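Local atomic coordinates of putative prolyl-tRNA synthetase (Leishmania major, PDB entry 5XIL), a protein that probably joins L-proline to tRNA(Pro) at the expense of ATP, which is split to AMP and diphosphate, as a class II aminoacyl-tRNA synthetase. Residues 42-47 and 288-293; 237-242 and 254-259; 331-336 and 345-350. All coordinates share one frame; numbering follows the deposited sequence.

Contact 1 (42-47 and 288-293); sequences AYYVWK and VASTQV
Tyr-44 and Ser-290 meet by a CH-pi contact. Ser-290 CA stands 3.8 Å from the centroid of the Tyr-44 ring, and its direction lies only 21° off the ring normal, which places it over a face, displaced toward the rim. Ser-290 CB continues this cover toward the root of the ring, 3.8 Å from Tyr-44 CG. The phenol reaches the loop because Tyr-44 CG is anti to the backbone N (chi1 -173°).

A polar backbone atom borders the same ring from another direction: Val-288 O lies near the ring plane, at the edge, 3.3 Å from Tyr-44 CD2. No hydrogen bond joins the two segments; the contacts between them are van der Waals and CH-pi.

The apolar pair is Val-45 with Val-288. Val-45 CG2 comes within 3.9 Å of Val-288 CG2, and Val-45 CG1 is almost as close to that methyl, at 4.0 Å, so a single branch of Val-288 faces both methyls of Val-45. Ile-269 and Met-272 of helix 267-276 also touch Val-45, whereas Glu-58 of the second subunit packs on Tyr-44 and Glu-63 of that subunit on Ser-290.

Helix 40-60 is thus packed, close to the dimer interface, against the linker that leaves helix 267-276 and enters strand 293-297, the first strand of the anticodon-binding domain.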
# COMPACT_ATOMS: atom_id res chain seq x y z
N ALA A 42 -6.74 14.43 -0.57
CA ALA A 42 -7.42 13.44 0.23
C ALA A 42 -6.78 12.04 0.22
O ALA A 42 -6.66 11.37 1.26
CB ALA A 42 -8.86 13.35 -0.18
N TYR A 43 -6.42 11.54 -0.96
CA TYR A 43 -5.79 10.23 -1.06
C TYR A 43 -4.54 10.03 -0.19
O TYR A 43 -4.33 8.95 0.36
CB TYR A 43 -5.47 9.84 -2.53
CG TYR A 43 -5.27 8.34 -2.64
CD1 TYR A 43 -6.38 7.47 -2.69
CD2 TYR A 43 -4.02 7.76 -2.51
CE1 TYR A 43 -6.21 6.09 -2.73
CE2 TYR A 43 -3.84 6.37 -2.56
CZ TYR A 43 -4.97 5.57 -2.68
OH TYR A 43 -4.84 4.22 -2.66
N TYR A 44 -3.71 11.06 -0.06
CA TYR A 44 -2.51 11.01 0.79
C TYR A 44 -2.89 10.56 2.16
O TYR A 44 -2.15 9.80 2.82
CB TYR A 44 -1.82 12.35 0.90
CG TYR A 44 -0.54 12.26 1.60
CD1 TYR A 44 0.58 11.80 0.94
CD2 TYR A 44 -0.42 12.66 2.94
CE1 TYR A 44 1.81 11.68 1.61
CE2 TYR A 44 0.77 12.54 3.63
CZ TYR A 44 1.89 12.04 2.97
OH TYR A 44 3.06 11.93 3.61
N VAL A 45 -4.08 11.00 2.61
CA VAL A 45 -4.55 10.55 3.94
C VAL A 45 -4.69 9.00 4.02
O VAL A 45 -4.22 8.40 4.93
CB VAL A 45 -5.85 11.26 4.35
CG1 VAL A 45 -6.26 10.78 5.69
CG2 VAL A 45 -5.66 12.76 4.32
N TRP A 46 -5.31 8.40 3.00
CA TRP A 46 -5.48 6.95 2.86
C TRP A 46 -4.13 6.29 2.75
O TRP A 46 -3.85 5.35 3.47
CB TRP A 46 -6.41 6.63 1.71
CG TRP A 46 -6.82 5.17 1.75
CD1 TRP A 46 -6.49 4.24 0.84
CD2 TRP A 46 -7.54 4.46 2.80
NE1 TRP A 46 -6.99 3.00 1.22
CE2 TRP A 46 -7.62 3.11 2.43
CE3 TRP A 46 -8.09 4.84 4.01
CZ2 TRP A 46 -8.28 2.14 3.22
CZ3 TRP A 46 -8.76 3.91 4.77
CH2 TRP A 46 -8.85 2.58 4.39
N LYS A 47 -3.22 6.89 2.00
CA LYS A 47 -1.85 6.32 1.90
C LYS A 47 -1.20 6.23 3.29
O LYS A 47 -0.59 5.23 3.62
CB LYS A 47 -1.00 7.18 0.99
CG LYS A 47 0.24 6.50 0.62
CD LYS A 47 1.11 7.52 -0.13
CE LYS A 47 1.83 6.87 -1.30
NZ LYS A 47 2.76 7.88 -1.91
N VAL A 288 -1.13 13.76 8.45
CA VAL A 288 -1.59 13.20 7.19
C VAL A 288 -1.71 14.28 6.13
O VAL A 288 -2.36 14.12 5.13
CB VAL A 288 -2.96 12.44 7.37
CG1 VAL A 288 -2.80 11.25 8.27
CG2 VAL A 288 -4.07 13.38 7.88
N ALA A 289 -1.07 15.41 6.36
CA ALA A 289 -1.10 16.51 5.41
C ALA A 289 -0.01 16.30 4.33
O ALA A 289 1.17 16.21 4.66
CB ALA A 289 -0.91 17.87 6.09
N SER A 290 -0.46 16.25 3.08
CA SER A 290 0.43 15.95 1.99
C SER A 290 1.50 17.06 1.91
O SER A 290 2.68 16.78 1.65
CB SER A 290 -0.36 15.94 0.69
OG SER A 290 0.53 15.63 -0.32
N THR A 291 1.04 18.28 2.06
CA THR A 291 1.89 19.44 2.34
C THR A 291 1.62 19.89 3.76
O THR A 291 0.51 20.19 4.10
CB THR A 291 1.68 20.57 1.35
OG1 THR A 291 2.05 20.07 0.08
CG2 THR A 291 2.51 21.83 1.70
N GLN A 292 2.68 19.99 4.57
CA GLN A 292 2.56 20.38 5.97
C GLN A 292 2.82 21.89 6.14
O GLN A 292 2.24 22.56 7.00
CB GLN A 292 3.57 19.59 6.76
CG GLN A 292 3.20 18.11 6.95
CD GLN A 292 4.27 17.34 7.68
OE1 GLN A 292 5.46 17.46 7.37
NE2 GLN A 292 3.88 16.60 8.69
N VAL A 293 3.68 22.40 5.28
CA VAL A 293 4.06 23.83 5.32
C VAL A 293 4.07 24.38 3.93
O VAL A 293 4.73 23.85 3.04
CB VAL A 293 5.45 24.04 5.94
CG1 VAL A 293 5.81 25.53 5.94
CG2 VAL A 293 5.62 23.34 7.27

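Contact 2 (237-242 and 254-259); sequences FGKMFD and TLIPWQ
Gly-238 and Ile-256 form the innermost pair, with Ile-256 CG2 3.6 Å from Gly-238 CA. The methyl sits where a side chain at Gly-238 would begin, so the bare helix backbone lets the break in the strand come this near. The other branch of Ile-256 reaches Lys-239: CD1 meets Lys-239 CG at 3.4 Å, tighter than usual for two carbons, and the two side chains cross at about a right angle. With chi1 at -57°, CG2 is anti to the backbone N and over Gly-238, CG1 anti to the carbonyl carbon, and the extended chi2 (-176°) carries CD1 on to the lysine.

Beside this apolar patch lies a water. It accepts a weak bond from Gly-238 N at 3.0 Å and lies 2.7 Å from Pro-257 O and 2.6 Å from Gln-259 OE1, both placed to accept, but with more acceptors in reach than it has protons. The direct approach of Gln-259 OE1 to Gly-238 N, 3.4 Å, has too poor an angle for a bond.

Farther out, Gln-235 NE2 binds Ile-256 O, and Tyr-116 and Tyr-119 of helix 111-122 touch Gln-259. Phe-237 meets the Tyr-116 ring edge to face. The whole fastens the short helix 236-241, which ends in a Schellman motif at Asp-242, onto the broken strand 253-265 within the antiparallel part of the class II synthetase core.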
# COMPACT_ATOMS: atom_id res chain seq x y z
N PHE A 237 -19.32 -19.13 12.10
CA PHE A 237 -19.00 -19.35 10.72
C PHE A 237 -18.33 -20.65 10.42
O PHE A 237 -18.44 -21.17 9.32
CB PHE A 237 -18.15 -18.23 10.17
CG PHE A 237 -18.96 -17.01 9.84
CD1 PHE A 237 -19.75 -16.98 8.69
CD2 PHE A 237 -19.01 -15.92 10.70
CE1 PHE A 237 -20.51 -15.86 8.37
CE2 PHE A 237 -19.76 -14.80 10.36
CZ PHE A 237 -20.50 -14.76 9.20
N GLY A 238 -17.63 -21.18 11.41
CA GLY A 238 -16.99 -22.47 11.24
C GLY A 238 -18.05 -23.53 11.08
O GLY A 238 -17.90 -24.42 10.30
N LYS A 239 -19.14 -23.39 11.81
CA LYS A 239 -20.25 -24.29 11.65
C LYS A 239 -20.89 -24.17 10.28
O LYS A 239 -21.11 -25.17 9.63
CB LYS A 239 -21.28 -24.00 12.72
CG LYS A 239 -20.71 -24.24 14.08
CD LYS A 239 -21.70 -23.75 15.11
CE LYS A 239 -21.15 -23.84 16.52
NZ LYS A 239 -22.20 -23.29 17.41
N MET A 240 -21.13 -22.97 9.80
CA MET A 240 -21.67 -22.80 8.45
C MET A 240 -20.81 -23.40 7.35
O MET A 240 -21.37 -23.95 6.41
CB MET A 240 -21.85 -21.31 8.09
CG MET A 240 -23.05 -20.53 8.67
SD MET A 240 -23.06 -18.80 8.03
CE MET A 240 -23.09 -19.07 6.27
N PHE A 241 -19.48 -23.27 7.44
CA PHE A 241 -18.55 -23.53 6.34
C PHE A 241 -17.73 -24.78 6.60
O PHE A 241 -16.82 -25.09 5.87
CB PHE A 241 -17.63 -22.33 6.11
CG PHE A 241 -18.32 -21.21 5.44
CD1 PHE A 241 -18.43 -21.20 4.06
CD2 PHE A 241 -18.94 -20.20 6.18
CE1 PHE A 241 -19.12 -20.16 3.40
CE2 PHE A 241 -19.63 -19.17 5.52
CZ PHE A 241 -19.71 -19.14 4.13
N ASP A 242 -18.11 -25.52 7.63
CA ASP A 242 -17.45 -26.79 7.91
C ASP A 242 -15.92 -26.61 8.07
O ASP A 242 -15.15 -27.37 7.45
CB ASP A 242 -17.81 -27.78 6.79
CG ASP A 242 -19.31 -28.15 6.82
OD1 ASP A 242 -19.81 -28.49 7.91
OD2 ASP A 242 -19.97 -28.09 5.77
N THR A 254 -13.71 -33.33 17.30
CA THR A 254 -13.53 -32.28 16.29
C THR A 254 -13.86 -30.96 16.92
O THR A 254 -14.81 -30.86 17.70
CB THR A 254 -14.47 -32.56 15.14
OG1 THR A 254 -14.20 -33.89 14.66
CG2 THR A 254 -14.21 -31.65 14.01
N LEU A 255 -13.02 -29.96 16.68
CA LEU A 255 -13.19 -28.62 17.25
C LEU A 255 -13.44 -27.65 16.10
O LEU A 255 -13.05 -27.93 14.94
CB LEU A 255 -11.95 -28.15 18.01
CG LEU A 255 -11.61 -29.00 19.25
CD1 LEU A 255 -10.37 -28.45 19.95
CD2 LEU A 255 -12.78 -29.08 20.21
N ILE A 256 -14.06 -26.52 16.45
CA ILE A 256 -14.28 -25.45 15.48
C ILE A 256 -13.46 -24.23 15.86
O ILE A 256 -13.43 -23.82 17.02
CB ILE A 256 -15.75 -25.09 15.41
CG1 ILE A 256 -16.54 -26.38 15.06
CG2 ILE A 256 -16.01 -24.05 14.32
CD1 ILE A 256 -18.05 -26.19 14.84
N PRO A 257 -12.74 -23.65 14.89
CA PRO A 257 -11.94 -22.49 15.26
C PRO A 257 -12.82 -21.31 15.65
O PRO A 257 -13.96 -21.24 15.19
CB PRO A 257 -11.24 -22.10 13.97
CG PRO A 257 -11.27 -23.29 13.12
CD PRO A 257 -12.50 -24.07 13.52
N TRP A 258 -12.22 -20.39 16.41
CA TRP A 258 -12.78 -19.13 16.79
C TRP A 258 -12.32 -18.05 15.80
O TRP A 258 -11.12 -17.83 15.61
CB TRP A 258 -12.35 -18.83 18.19
CG TRP A 258 -12.83 -19.89 19.16
CD1 TRP A 258 -12.23 -21.13 19.41
CD2 TRP A 258 -14.05 -19.89 19.92
NE1 TRP A 258 -13.03 -21.85 20.29
CE2 TRP A 258 -14.13 -21.12 20.62
CE3 TRP A 258 -15.05 -18.93 20.13
CZ2 TRP A 258 -15.18 -21.41 21.50
CZ3 TRP A 258 -16.09 -19.23 20.95
CH2 TRP A 258 -16.17 -20.48 21.60
N GLN A 259 -13.28 -17.39 15.16
CA GLN A 259 -13.00 -16.45 14.12
C GLN A 259 -13.35 -15.00 14.51
O GLN A 259 -14.18 -14.71 15.38
CB GLN A 259 -13.77 -16.85 12.85
CG GLN A 259 -13.17 -18.05 12.17
CD GLN A 259 -13.97 -18.49 10.99
OE1 GLN A 259 -14.78 -19.43 11.07
NE2 GLN A 259 -13.79 -17.79 9.90
O HOH W 1 -15.67 -20.07 13.45

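Contact 3 (331-336 and 345-350)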
# COMPACT_ATOMS: atom_id res chain seq x y z
N ARG A 331 6.51 23.08 0.75
CA ARG A 331 6.57 23.51 -0.61
C ARG A 331 6.33 24.98 -0.74
O ARG A 331 5.81 25.59 0.17
CB ARG A 331 5.62 22.71 -1.45
CG ARG A 331 4.20 22.82 -1.20
CD ARG A 331 3.49 22.33 -2.47
NE ARG A 331 3.56 23.38 -3.47
CZ ARG A 331 2.93 23.36 -4.63
NH1 ARG A 331 2.16 22.32 -4.97
NH2 ARG A 331 3.09 24.40 -5.46
N CYS A 332 6.72 25.56 -1.90
CA CYS A 332 6.39 26.93 -2.23
C CYS A 332 5.21 27.17 -3.15
O CYS A 332 4.90 26.36 -3.97
CB CYS A 332 7.62 27.57 -2.88
SG CYS A 332 9.02 27.48 -1.84
N ASP A 333 4.55 28.29 -2.99
CA ASP A 333 3.56 28.72 -3.96
C ASP A 333 4.09 30.04 -4.56
O ASP A 333 3.94 31.11 -3.96
CB ASP A 333 2.20 28.91 -3.35
CG ASP A 333 1.11 29.06 -4.42
OD1 ASP A 333 1.47 29.47 -5.56
OD2 ASP A 333 -0.07 28.76 -4.16
N LEU A 334 4.74 29.93 -5.71
CA LEU A 334 5.33 31.11 -6.40
C LEU A 334 4.51 31.53 -7.63
O LEU A 334 5.03 32.19 -8.54
CB LEU A 334 6.76 30.81 -6.82
CG LEU A 334 7.63 30.20 -5.71
CD1 LEU A 334 8.97 29.78 -6.26
CD2 LEU A 334 7.82 31.12 -4.54
N ARG A 335 3.22 31.22 -7.64
CA ARG A 335 2.31 31.75 -8.66
C ARG A 335 2.07 33.25 -8.52
O ARG A 335 1.09 33.68 -7.92
CB ARG A 335 0.99 30.98 -8.58
CG ARG A 335 1.20 29.50 -8.91
CD ARG A 335 -0.07 28.65 -8.86
NE ARG A 335 -0.61 28.65 -7.52
CZ ARG A 335 -1.72 28.03 -7.12
NH1 ARG A 335 -2.45 27.34 -7.99
NH2 ARG A 335 -2.13 28.12 -5.84
N ASP A 336 2.96 34.10 -9.06
CA ASP A 336 2.80 35.56 -8.78
C ASP A 336 1.70 36.25 -9.59
O ASP A 336 1.38 37.41 -9.38
CB ASP A 336 4.10 36.30 -8.93
CG ASP A 336 4.49 36.46 -10.35
OD1 ASP A 336 3.83 35.89 -11.25
OD2 ASP A 336 5.47 37.16 -10.57
N ASN A 345 -5.48 32.30 0.80
CA ASN A 345 -6.85 31.74 0.89
C ASN A 345 -6.93 30.28 0.38
O ASN A 345 -7.56 29.41 1.04
CB ASN A 345 -7.86 32.58 0.10
CG ASN A 345 -9.25 31.91 0.06
OD1 ASN A 345 -10.02 31.93 1.06
ND2 ASN A 345 -9.54 31.29 -1.04
N HIS A 346 -6.32 30.05 -0.77
CA HIS A 346 -6.27 28.78 -1.41
C HIS A 346 -5.74 27.69 -0.46
O HIS A 346 -6.32 26.63 -0.32
CB HIS A 346 -5.38 28.86 -2.65
CG HIS A 346 -5.09 27.53 -3.30
ND1 HIS A 346 -5.99 26.89 -4.13
CD2 HIS A 346 -3.98 26.75 -3.28
CE1 HIS A 346 -5.46 25.77 -4.55
NE2 HIS A 346 -4.24 25.67 -4.06
N TRP A 347 -4.60 27.94 0.16
CA TRP A 347 -4.01 27.00 1.13
C TRP A 347 -4.74 26.96 2.47
O TRP A 347 -4.71 25.92 3.15
CB TRP A 347 -2.51 27.32 1.33
CG TRP A 347 -1.74 27.07 0.00
CD1 TRP A 347 -1.26 28.02 -0.90
CD2 TRP A 347 -1.49 25.79 -0.61
NE1 TRP A 347 -0.72 27.40 -1.96
CE2 TRP A 347 -0.83 26.04 -1.83
CE3 TRP A 347 -1.69 24.47 -0.22
CZ2 TRP A 347 -0.41 25.02 -2.68
CZ3 TRP A 347 -1.25 23.43 -1.08
CH2 TRP A 347 -0.63 23.71 -2.28
N GLU A 348 -5.37 28.06 2.86
CA GLU A 348 -6.25 28.08 4.02
C GLU A 348 -7.39 27.12 3.83
O GLU A 348 -7.73 26.33 4.72
CB GLU A 348 -6.82 29.47 4.25
CG GLU A 348 -7.69 29.58 5.50
CD GLU A 348 -7.88 31.02 5.92
OE1 GLU A 348 -8.76 31.70 5.37
OE2 GLU A 348 -7.10 31.46 6.78
N VAL A 349 -8.01 27.21 2.66
CA VAL A 349 -9.14 26.35 2.40
C VAL A 349 -8.76 24.86 2.37
O VAL A 349 -9.55 23.97 2.76
CB VAL A 349 -9.82 26.78 1.09
CG1 VAL A 349 -10.92 25.78 0.76
CG2 VAL A 349 -10.41 28.19 1.28
N LYS A 350 -7.54 24.57 1.90
CA LYS A 350 -7.02 23.20 1.86
C LYS A 350 -6.67 22.74 3.21
O LYS A 350 -6.65 21.54 3.46
CB LYS A 350 -5.82 23.06 0.92
CG LYS A 350 -6.20 23.19 -0.54
CD LYS A 350 -5.02 23.27 -1.48
CE LYS A 350 -4.29 21.94 -1.54
NZ LYS A 350 -5.21 20.98 -2.24
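This is a mainly polar contact at the partly buried edge of the anticodon-binding domain, where strand 330-332, outermost in its mixed five-stranded sheet, and the turn after it face helix 340-350. Asp-333 is the hub. An Asx turn, in which Asp-333 OD1 accepts from Arg-335 N, brings the Arg-335 backbone to the carboxylate, and the side chain returns to the same group: NE binds OD1, and Arg-335 NH2 and Asp-333 OD2 form a salt bridge of 2.7 Å. NE and NH2 come to the syn sides, somewhat out of the carboxylate plane, while Arg-335 N meets OD1 nearly along the C-O bond.

The anti lone pair of OD2 is left for the helix. Trp-347 NE1 donates to Asp-333 OD2 at 2.7 Å, with an N-H...O angle of 163°, and the oxygen lies close to the indole plane. The carboxylate itself stands almost upright to that plane, at 88°. Each carboxylate oxygen therefore has two donors, which fixes the rotation of the carboxylate and probably favours the charged form of the buried aspartate.

The arginines border the aromatic groups in different ways. Trp-347 presents its rim to a face of the Arg-331 guanidinium, with Trp-347 CH2 4.1 Å from Arg-331 NH1; Arg-331 NH2 is bonded to Cys-332 O in its own strand. Ile-294 of the neighbouring strand also touches Trp-347, tying the indole to the sheet. The rings of His-346 and Trp-342 also meet, nearly parallel. Arg-335 instead directs an edge of its guanidinium at a face of the His-346 ring: its NH2 stands 3.4 Å from His-346 CD2, offset toward the ring's rim, with the two planes 68° apart.

Contacts 1 and 3 are neighbours, their centres about 15 Å apart, and meet in the sheet of the anticodon-binding domain, contact 1 at its entry strand and contact 3 at the edge strand, where Val-293 O and Arg-331 N make a probable hydrogen bond of 3.0 Å. Contact 2 lies far off in the catalytic core, about 41 and 56 Å from them, centre to centre. Contacts 1 and 2 are mostly buried, whereas contact 3 is partly exposed. Chemistry follows place: contact 1 relies on apolar and CH-pi touches, contact 2 adds a bridging water, and contact 3 uses a direct hydrogen bond across it, to a carboxylate held by a salt bridge within its own segment.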